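Local coordinates for LanC-like protein GCR2 (Arabidopsis thaliana, PDB 3T33), which belongs to the LanC-like family of zinc-binding helical proteins and may take part in abscisic acid signalling, at residues L298-A301 / A302-N306; Y305-K308 / E309-E312. All blocks are in the same frame, centred on the assembly; numbering follows the deposited sequence.

Interaction 1: residues L298-A301 / A302-N306; sequences LVKA and AQVYN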
ATOM      1  N   LEU A 298      -8.043   2.048  -9.512  1.00 30.86           N
ATOM      2  CA  LEU A 298      -9.190   1.622 -10.363  1.00 31.61           C
ATOM      3  C   LEU A 298     -10.015   0.547  -9.626  1.00 31.35           C
ATOM      4  O   LEU A 298     -11.237   0.541  -9.671  1.00 32.04           O
ATOM      5  CB  LEU A 298      -8.706   1.130 -11.716  1.00 31.83           C
ATOM      6  CG  LEU A 298      -8.122   2.306 -12.514  1.00 34.18           C
ATOM      7  CD1 LEU A 298      -7.511   1.792 -13.762  1.00 35.60           C
ATOM      8  CD2 LEU A 298      -9.270   3.300 -12.826  1.00 35.51           C
ATOM      9  N   VAL A 299      -9.359  -0.320  -8.872  1.00 30.62           N
ATOM     10  CA  VAL A 299     -10.146  -1.314  -8.119  1.00 29.80           C
ATOM     11  C   VAL A 299     -11.111  -0.602  -7.248  1.00 29.92           C
ATOM     12  O   VAL A 299     -12.302  -0.986  -7.213  1.00 30.81           O
ATOM     13  CB  VAL A 299      -9.284  -2.319  -7.283  1.00 29.18           C
ATOM     14  CG1 VAL A 299     -10.124  -2.982  -6.151  1.00 27.66           C
ATOM     15  CG2 VAL A 299      -8.693  -3.360  -8.184  1.00 27.64           C
ATOM     16  N   LYS A 300     -10.629   0.442  -6.555  1.00 30.35           N
ATOM     17  CA  LYS A 300     -11.503   1.258  -5.681  1.00 30.29           C
ATOM     18  C   LYS A 300     -12.573   1.991  -6.516  1.00 31.11           C
ATOM     19  O   LYS A 300     -13.752   1.999  -6.189  1.00 30.82           O
ATOM     20  CB  LYS A 300     -10.672   2.250  -4.839  1.00 29.64           C
ATOM     21  CG  LYS A 300     -11.482   3.231  -4.064  1.00 30.02           C
ATOM     22  CD  LYS A 300     -12.221   2.577  -2.939  1.00 27.56           C
ATOM     23  CE  LYS A 300     -13.002   3.581  -2.216  1.00 30.00           C
ATOM     24  NZ  LYS A 300     -14.006   2.954  -1.276  1.00 29.47           N
ATOM     25  N   ALA A 301     -12.178   2.598  -7.611  1.00 33.06           N
ATOM     26  CA  ALA A 301     -13.217   3.199  -8.494  1.00 35.36           C
ATOM     27  C   ALA A 301     -14.257   2.122  -8.817  1.00 36.57           C
ATOM     28  O   ALA A 301     -15.468   2.329  -8.647  1.00 38.33           O
ATOM     29  CB  ALA A 301     -12.596   3.737  -9.743  1.00 34.15           C
ATOM     30  N   ALA A 302     -13.785   0.945  -9.211  1.00 37.52           N
ATOM     31  CA  ALA A 302     -14.696  -0.118  -9.581  1.00 39.92           C
ATOM     32  C   ALA A 302     -15.675  -0.453  -8.496  1.00 41.16           C
ATOM     33  O   ALA A 302     -16.839  -0.658  -8.796  1.00 41.66           O
ATOM     34  CB  ALA A 302     -13.935  -1.364  -9.990  1.00 39.54           C
ATOM     35  N   GLN A 303     -15.218  -0.541  -7.237  1.00 43.54           N
ATOM     36  CA  GLN A 303     -16.108  -0.885  -6.090  1.00 44.87           C
ATOM     37  C   GLN A 303     -17.144   0.197  -5.795  1.00 45.37           C
ATOM     38  O   GLN A 303     -18.250  -0.094  -5.360  1.00 45.37           O
ATOM     39  CB  GLN A 303     -15.316  -1.155  -4.792  1.00 44.63           C
ATOM     40  CG  GLN A 303     -14.888  -2.611  -4.528  1.00 50.25           C
ATOM     41  CD  GLN A 303     -13.727  -2.743  -3.483  1.00 57.99           C
ATOM     42  OE1 GLN A 303     -13.241  -1.729  -2.930  1.00 58.71           O
ATOM     43  NE2 GLN A 303     -13.266  -3.994  -3.238  1.00 56.56           N
ATOM     44  N   VAL A 304     -16.758   1.450  -5.975  1.00 46.34           N
ATOM     45  CA  VAL A 304     -17.623   2.566  -5.589  1.00 48.10           C
ATOM     46  C   VAL A 304     -18.606   2.876  -6.703  1.00 48.48           C
ATOM     47  O   VAL A 304     -19.781   3.171  -6.450  1.00 48.64           O
ATOM     48  CB  VAL A 304     -16.835   3.903  -5.365  1.00 48.38           C
ATOM     49  CG1 VAL A 304     -17.784   4.975  -4.847  1.00 49.27           C
ATOM     50  CG2 VAL A 304     -15.723   3.729  -4.413  1.00 47.46           C
ATOM     51  N   TYR A 305     -18.098   2.843  -7.934  1.00 48.94           N
ATOM     52  CA  TYR A 305     -18.874   3.335  -9.090  1.00 50.01           C
ATOM     53  C   TYR A 305     -19.572   2.252  -9.876  1.00 51.16           C
ATOM     54  O   TYR A 305     -20.644   2.484 -10.438  1.00 51.15           O
ATOM     55  CB  TYR A 305     -18.015   4.241  -9.959  1.00 48.49           C
ATOM     56  CG  TYR A 305     -17.554   5.402  -9.104  1.00 46.09           C
ATOM     57  CD1 TYR A 305     -18.477   6.059  -8.282  1.00 42.95           C
ATOM     58  CD2 TYR A 305     -16.207   5.830  -9.079  1.00 44.59           C
ATOM     59  CE1 TYR A 305     -18.096   7.116  -7.466  1.00 41.94           C
ATOM     60  CE2 TYR A 305     -15.792   6.934  -8.245  1.00 40.15           C
ATOM     61  CZ  TYR A 305     -16.757   7.553  -7.445  1.00 41.93           C
ATOM     62  OH  TYR A 305     -16.440   8.600  -6.600  1.00 41.97           O
ATOM     63  N   ASN A 306     -18.994   1.052  -9.834  1.00 52.14           N
ATOM     64  CA  ASN A 306     -19.487  -0.101 -10.587  1.00 53.48           C
ATOM     65  C   ASN A 306     -19.641   0.149 -12.080  1.00 53.96           C
ATOM     66  O   ASN A 306     -20.721   0.106 -12.635  1.00 54.38           O
ATOM     67  CB  ASN A 306     -20.766  -0.697  -9.997  1.00 53.35           C
ATOM     68  CG  ASN A 306     -20.887  -2.181 -10.326  1.00 56.04           C
ATOM     69  OD1 ASN A 306     -19.926  -2.775 -10.853  1.00 54.90           O
ATOM     70  ND2 ASN A 306     -22.045  -2.786 -10.031  1.00 55.51           N
TER
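K300 and V304, one turn apart on the helix, meet through the far end of the lysine: its CE lies 3.5 Å from CG2 of V304. The lysine has CG anti to the backbone N (chi1 172°) and then bends at chi2, near 70°, which turns the aliphatic chain along the helix to cross the valine methyl at a slant. Lysine suits this place because its long chain can pack on V304, and also touch M244 and N241 of helix 236-244, while ending in a charged amine. The same CG2, anti to the carbonyl carbon of V304, is directed back to the preceding turn, 3.2 Å from O of K300.

The next pair along is A301 and Y305. With CG of Y305 beside its backbone N, chi1 -59°, the ring swings back over the preceding turn, and its CD2 comes to 4.2 Å from CB of A301. The small A301 lets the Y305 ring, F310 and M244 come in close around it. One face of the tyrosine ring carries CG1 of V304.

Under the side chains, Y305 N donates to A301 O at 2.8 Å, and V304 N adds a weak i to i+3 bond to that same oxygen. N306 then takes positive phi and ends the helix. The i to i+4 pairs K300-V304 and A301-Y305, with their backbone bonds, are those of the C-terminal turns of an alpha-helix, here helix 291-305 of the all-helical LanC-like fold.

Interaction 2: residues Y305-K308 / E309-E312; sequences YNTK and EFVE
T307 and F310 meet at the first turn of the new helix, their side chains crossing at an angle. CB of T307 lies 3.7 Å from CD2 of F310, whereas the threonine methyl CG2 stands over one ring face, displaced toward the rim. That methyl is anti to the backbone N (chi1 -79° for OG1), a position that also brings it alongside E309, with CG2 of T307 3.5 Å from CB of E309; the two side chains point the same way. A beta-branched residue thus serves two neighbours at once. Next to the T307 contact, CE2 of F310 is 3.8 Å from CD2 of Y305, these two side chains crossing at a slant.

T307 holds the N-cap position, yet its side chain makes no capping bond; its carbonyl does the work of starting the helix. V311 N reaches T307 O at 3.1 Å in a nearly straight bond, while F310 N comes to the same oxygen from above the carbonyl plane, at 3.3 Å. Valine at 311 lays CG2 against this carbonyl.

Further round, K308 curls through bends at chi2, chi3 and chi4 to bring its chain across E312. A methylene rather than the ammonium makes the nearest approach, CD of K308 lying 3.3 Å from OE2 of E312. The ion pair from NZ of K308 to OE2 of E312 is long, 3.7 Å, and probably adds only a weak attraction.

The turn joins helix 291-305 to helix 308-324. Phenylalanine suits position 310 because its ring is buried against L298, A301 and A302 of the preceding helix and I264 of helix 250-265, to which E309 also turns, resting on I264 and bonding weakly to S261.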
ATOM      1  N   TYR A 305     -18.098   2.843  -7.934  1.00 48.94           N
ATOM      2  CA  TYR A 305     -18.874   3.335  -9.090  1.00 50.01           C
ATOM      3  C   TYR A 305     -19.572   2.252  -9.876  1.00 51.16           C
ATOM      4  O   TYR A 305     -20.644   2.484 -10.438  1.00 51.15           O
ATOM      5  CB  TYR A 305     -18.015   4.241  -9.959  1.00 48.49           C
ATOM      6  CG  TYR A 305     -17.554   5.402  -9.104  1.00 46.09           C
ATOM      7  CD1 TYR A 305     -18.477   6.059  -8.282  1.00 42.95           C
ATOM      8  CD2 TYR A 305     -16.207   5.830  -9.079  1.00 44.59           C
ATOM      9  CE1 TYR A 305     -18.096   7.116  -7.466  1.00 41.94           C
ATOM     10  CE2 TYR A 305     -15.792   6.934  -8.245  1.00 40.15           C
ATOM     11  CZ  TYR A 305     -16.757   7.553  -7.445  1.00 41.93           C
ATOM     12  OH  TYR A 305     -16.440   8.600  -6.600  1.00 41.97           O
ATOM     13  N   ASN A 306     -18.994   1.052  -9.834  1.00 52.14           N
ATOM     14  CA  ASN A 306     -19.487  -0.101 -10.587  1.00 53.48           C
ATOM     15  C   ASN A 306     -19.641   0.149 -12.080  1.00 53.96           C
ATOM     16  O   ASN A 306     -20.721   0.106 -12.635  1.00 54.38           O
ATOM     17  CB  ASN A 306     -20.766  -0.697  -9.997  1.00 53.35           C
ATOM     18  CG  ASN A 306     -20.887  -2.181 -10.326  1.00 56.04           C
ATOM     19  OD1 ASN A 306     -19.926  -2.775 -10.853  1.00 54.90           O
ATOM     20  ND2 ASN A 306     -22.045  -2.786 -10.031  1.00 55.51           N
ATOM     21  N   THR A 307     -18.530   0.388 -12.729  1.00 54.55           N
ATOM     22  CA  THR A 307     -18.561   0.778 -14.103  1.00 55.18           C
ATOM     23  C   THR A 307     -17.771  -0.270 -14.820  1.00 54.98           C
ATOM     24  O   THR A 307     -16.754  -0.733 -14.295  1.00 55.14           O
ATOM     25  CB  THR A 307     -17.871   2.142 -14.211  1.00 55.53           C
ATOM     26  OG1 THR A 307     -18.796   3.149 -13.786  1.00 58.45           O
ATOM     27  CG2 THR A 307     -17.465   2.446 -15.583  1.00 55.86           C
ATOM     28  N   LYS A 308     -18.220  -0.636 -16.014  1.00 54.27           N
ATOM     29  CA  LYS A 308     -17.492  -1.559 -16.855  1.00 53.21           C
ATOM     30  C   LYS A 308     -16.117  -1.019 -17.117  1.00 51.79           C
ATOM     31  O   LYS A 308     -15.128  -1.758 -17.029  1.00 51.70           O
ATOM     32  CB  LYS A 308     -18.200  -1.749 -18.189  1.00 53.87           C
ATOM     33  CG  LYS A 308     -17.364  -2.488 -19.240  1.00 56.83           C
ATOM     34  CD  LYS A 308     -17.808  -3.945 -19.370  1.00 63.25           C
ATOM     35  CE  LYS A 308     -18.823  -4.098 -20.511  1.00 66.76           C
ATOM     36  NZ  LYS A 308     -18.172  -3.814 -21.843  1.00 66.48           N
ATOM     37  N   GLU A 309     -16.057   0.263 -17.464  1.00 50.50           N
ATOM     38  CA  GLU A 309     -14.787   0.903 -17.815  1.00 49.22           C
ATOM     39  C   GLU A 309     -13.697   0.657 -16.757  1.00 47.69           C
ATOM     40  O   GLU A 309     -12.546   0.454 -17.117  1.00 47.96           O
ATOM     41  CB  GLU A 309     -14.968   2.413 -17.997  1.00 49.55           C
ATOM     42  CG  GLU A 309     -13.677   3.143 -18.492  1.00 51.88           C
ATOM     43  CD  GLU A 309     -13.788   4.673 -18.467  1.00 54.19           C
ATOM     44  OE1 GLU A 309     -14.765   5.198 -17.875  1.00 54.21           O
ATOM     45  OE2 GLU A 309     -12.886   5.340 -19.041  1.00 55.78           O
ATOM     46  N   PHE A 310     -14.087   0.704 -15.477  1.00 45.52           N
ATOM     47  CA  PHE A 310     -13.168   0.712 -14.340  1.00 44.11           C
ATOM     48  C   PHE A 310     -12.784  -0.716 -14.036  1.00 43.12           C
ATOM     49  O   PHE A 310     -11.603  -1.015 -14.029  1.00 42.74           O
ATOM     50  CB  PHE A 310     -13.786   1.399 -13.078  1.00 44.34           C
ATOM     51  CG  PHE A 310     -13.937   2.929 -13.193  1.00 42.86           C
ATOM     52  CD1 PHE A 310     -13.089   3.687 -14.004  1.00 40.35           C
ATOM     53  CD2 PHE A 310     -14.921   3.592 -12.468  1.00 43.29           C
ATOM     54  CE1 PHE A 310     -13.237   5.071 -14.134  1.00 40.93           C
ATOM     55  CE2 PHE A 310     -15.070   4.968 -12.571  1.00 41.62           C
ATOM     56  CZ  PHE A 310     -14.212   5.713 -13.420  1.00 40.87           C
ATOM     57  N   VAL A 311     -13.783  -1.595 -13.854  1.00 42.14           N
ATOM     58  CA  VAL A 311     -13.573  -3.036 -13.716  1.00 41.89           C
ATOM     59  C   VAL A 311     -12.541  -3.543 -14.741  1.00 42.15           C
ATOM     60  O   VAL A 311     -11.512  -4.137 -14.382  1.00 42.43           O
ATOM     61  CB  VAL A 311     -14.902  -3.821 -13.910  1.00 42.34           C
ATOM     62  CG1 VAL A 311     -14.700  -5.312 -13.692  1.00 41.36           C
ATOM     63  CG2 VAL A 311     -15.933  -3.366 -12.962  1.00 42.16           C
ATOM     64  N   GLU A 312     -12.777  -3.250 -16.016  1.00 41.73           N
ATOM     65  CA  GLU A 312     -11.961  -3.827 -17.059  1.00 42.21           C
ATOM     66  C   GLU A 312     -10.591  -3.210 -17.070  1.00 41.04           C
ATOM     67  O   GLU A 312      -9.589  -3.906 -17.312  1.00 41.50           O
ATOM     68  CB  GLU A 312     -12.634  -3.688 -18.448  1.00 43.20           C
ATOM     69  CG  GLU A 312     -13.825  -4.672 -18.690  1.00 46.94           C
ATOM     70  CD  GLU A 312     -14.349  -4.624 -20.153  1.00 54.98           C
ATOM     71  OE1 GLU A 312     -13.933  -3.701 -20.918  1.00 51.93           O
ATOM     72  OE2 GLU A 312     -15.166  -5.520 -20.538  1.00 59.55           O
TER

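Overall arrangement
Interactions 1 and 2 follow one another along the chain, the first on the last turns of helix 291-305 and the second on the connection into helix 308-324, with Y305 and N306 common to both. Their centres are about 6 Å apart, and they touch directly: CD2 of F310 is 3.6 Å from CB of A301, while L298 and A302 also pack on the second helix. Together they form a helical hairpin, two consecutive helices joined by a short turn, in which the second helix packs back against the first. Both lie on the same side of the chain's centre and fasten this hairpin of the all-alpha LanC-like fold together, away from the zinc site of C288, C333 and H334.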